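Local coordinates for protein alpha-pyrone synthesis polyketide synthase-like Pks18 (Mycobacterium tuberculosis, PDB 1TED) that probably makes tri- and tetraketide alpha-pyrones by extending medium- and long-chain aliphatic acyl-CoA starters with malonyl-CoA, at residues 100-105 against 266-271. Residues are numbered along the deposited sequence; the frame is centred on the assembly and turned at random.
Sequences ATIRDR and LGVNHN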
loop_
_atom_site.group_PDB
_atom_site.type_symbol
_atom_site.label_atom_id
_atom_site.label_comp_id
_atom_site.label_asym_id
_atom_site.label_seq_id
_atom_site.Cartn_x
_atom_site.Cartn_y
_atom_site.Cartn_z
ATOM N N ALA A 100 -16.901 -11.572 15.047
ATOM C CA ALA A 100 -15.696 -10.976 15.601
ATOM C C ALA A 100 -14.412 -11.793 15.462
ATOM O O ALA A 100 -13.539 -11.710 16.319
ATOM C CB ALA A 100 -15.941 -10.645 17.084
ATOM N N THR A 101 -14.283 -12.555 14.382
ATOM C CA THR A 101 -13.090 -13.371 14.175
ATOM C C THR A 101 -12.060 -12.760 13.212
ATOM O O THR A 101 -11.082 -13.420 12.842
ATOM C CB THR A 101 -13.475 -14.760 13.630
ATOM O OG1 THR A 101 -14.306 -14.598 12.469
ATOM C CG2 THR A 101 -14.209 -15.574 14.698
ATOM N N ILE A 102 -12.277 -11.514 12.805
ATOM C CA ILE A 102 -11.368 -10.860 11.870
ATOM C C ILE A 102 -9.879 -10.901 12.260
ATOM O O ILE A 102 -9.020 -11.184 11.413
ATOM C CB ILE A 102 -11.786 -9.393 11.629
ATOM C CG1 ILE A 102 -10.906 -8.768 10.541
ATOM C CG2 ILE A 102 -11.686 -8.611 12.909
ATOM C CD1 ILE A 102 -10.984 -9.482 9.200
ATOM N N ARG A 103 -9.568 -10.629 13.529
ATOM C CA ARG A 103 -8.172 -10.638 13.984
ATOM C C ARG A 103 -7.525 -12.019 13.855
ATOM O O ARG A 103 -6.364 -12.132 13.466
ATOM C CB ARG A 103 -8.070 -10.160 15.438
ATOM C CG ARG A 103 -6.632 -9.929 15.917
ATOM C CD ARG A 103 -5.953 -8.779 15.166
ATOM N NE ARG A 103 -4.530 -8.661 15.485
ATOM C CZ ARG A 103 -4.035 -8.116 16.597
ATOM N NH1 ARG A 103 -4.837 -7.614 17.532
ATOM N NH2 ARG A 103 -2.726 -8.082 16.779
ATOM N N ASP A 104 -8.271 -13.069 14.181
ATOM C CA ASP A 104 -7.735 -14.420 14.079
ATOM C C ASP A 104 -7.536 -14.840 12.637
ATOM O O ASP A 104 -6.636 -15.622 12.336
ATOM C CB ASP A 104 -8.650 -15.427 14.785
ATOM C CG ASP A 104 -8.556 -15.337 16.299
ATOM O OD1 ASP A 104 -7.571 -14.751 16.807
ATOM O OD2 ASP A 104 -9.456 -15.865 16.987
ATOM N N ARG A 105 -8.372 -14.315 11.745
ATOM C CA ARG A 105 -8.286 -14.639 10.325
ATOM C C ARG A 105 -7.061 -13.989 9.670
ATOM O O ARG A 105 -6.497 -14.538 8.718
ATOM C CB ARG A 105 -9.581 -14.219 9.616
ATOM C CG ARG A 105 -10.815 -15.074 9.967
ATOM C CD ARG A 105 -12.092 -14.380 9.492
ATOM N NE ARG A 105 -13.324 -15.120 9.753
ATOM C CZ ARG A 105 -13.868 -16.006 8.922
ATOM N NH1 ARG A 105 -13.290 -16.285 7.760
ATOM N NH2 ARG A 105 -15.014 -16.591 9.242
ATOM N N LEU A 266 -14.488 -3.066 -1.652
ATOM C CA LEU A 266 -13.760 -3.902 -0.709
ATOM C C LEU A 266 -13.955 -3.335 0.687
ATOM O O LEU A 266 -13.983 -2.122 0.874
ATOM C CB LEU A 266 -12.266 -3.936 -1.057
ATOM C CG LEU A 266 -11.942 -4.369 -2.489
ATOM C CD1 LEU A 266 -10.420 -4.440 -2.671
ATOM C CD2 LEU A 266 -12.588 -5.715 -2.774
ATOM N N GLY A 267 -14.098 -4.215 1.666
ATOM C CA GLY A 267 -14.303 -3.751 3.022
ATOM C C GLY A 267 -13.859 -4.771 4.042
ATOM O O GLY A 267 -13.568 -5.916 3.700
ATOM N N VAL A 268 -13.811 -4.359 5.301
ATOM C CA VAL A 268 -13.402 -5.255 6.365
ATOM C C VAL A 268 -14.576 -5.511 7.307
ATOM O O VAL A 268 -15.073 -4.583 7.941
ATOM C CB VAL A 268 -12.220 -4.641 7.179
ATOM C CG1 VAL A 268 -11.842 -5.566 8.326
ATOM C CG2 VAL A 268 -11.013 -4.396 6.267
ATOM N N ASN A 269 -15.036 -6.758 7.387
ATOM C CA ASN A 269 -16.124 -7.093 8.298
ATOM C C ASN A 269 -15.562 -7.799 9.527
ATOM O O ASN A 269 -14.449 -8.334 9.502
ATOM C CB ASN A 269 -17.157 -8.013 7.647
ATOM C CG ASN A 269 -17.982 -7.318 6.587
ATOM O OD1 ASN A 269 -18.306 -6.133 6.706
ATOM N ND2 ASN A 269 -18.345 -8.064 5.545
ATOM N N HIS A 270 -16.356 -7.806 10.594
ATOM C CA HIS A 270 -15.969 -8.425 11.859
ATOM C C HIS A 270 -15.575 -9.883 11.701
ATOM O O HIS A 270 -14.817 -10.412 12.511
ATOM C CB HIS A 270 -17.109 -8.328 12.873
ATOM C CG HIS A 270 -18.307 -9.155 12.522
ATOM N ND1 HIS A 270 -19.318 -8.694 11.704
ATOM C CD2 HIS A 270 -18.651 -10.417 12.873
ATOM C CE1 HIS A 270 -20.235 -9.637 11.569
ATOM N NE2 HIS A 270 -19.854 -10.693 12.267
ATOM N N ASN A 271 -16.099 -10.530 10.665
ATOM C CA ASN A 271 -15.793 -11.929 10.417
ATOM C C ASN A 271 -14.952 -12.155 9.170
ATOM O O ASN A 271 -14.869 -13.270 8.661
ATOM C CB ASN A 271 -17.083 -12.752 10.329
ATOM C CG ASN A 271 -18.077 -12.200 9.307
ATOM O OD1 ASN A 271 -17.874 -11.127 8.713
ATOM N ND2 ASN A 271 -19.172 -12.939 9.104
#
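I102 lays its branched side chain over the turn at the end of strand 264-269, its CB 3.6 Å from the carbonyl O of N269 and its CG1 4.0 Å from CG1 of V268. CG1 lies anti to the backbone N (chi1 -174°), beside the isoleucine's own carbonyl carbon, where CG1 and CD1 reach N269 O and V268 CG1, the two side chains crossing at about a right angle; two beta-branched residues suit a place where compact, rigid hydrocarbon must fill the angle between a helix start and a strand end. The same residue supplies the hydrogen bond of the contact: I102 N, at the helix start, donates to H270 O at 2.8 Å, somewhat bent (N-H...O 139°) and tilted from the carbonyl plane. T101 OG1 accepts a nearly straight hydrogen bond from R105 NE at 2.9 Å, lying in the guanidinium plane, so the hydroxyl steadies the arginine one turn on. R105, extended from CG to NE, has N271 O over one face of its guanidinium in close contact without a hydrogen bond, the very short approach of NE being doubtful, while its NH1 is hydrogen-bonded to the backbone O of V207 and A209. The imidazole of H270 meets A100 N at its edge, near the ring plane (CD2 to A100 N 3.0 Å), and N271 CG lies 3.8 Å above that plane, offset toward the rim. The contact joins helix 102-125 to the two-stranded hairpin 264-277 at the dimer interface, where N269 OD1 is hydrogen-bonded to NH1 of R103 of the second subunit; L266, farther down that strand, touches the bound myristic acid. A turn carbonyl facing a helix N-terminus is probably favoured by the helix dipole, with modest I102-V268 packing beside it.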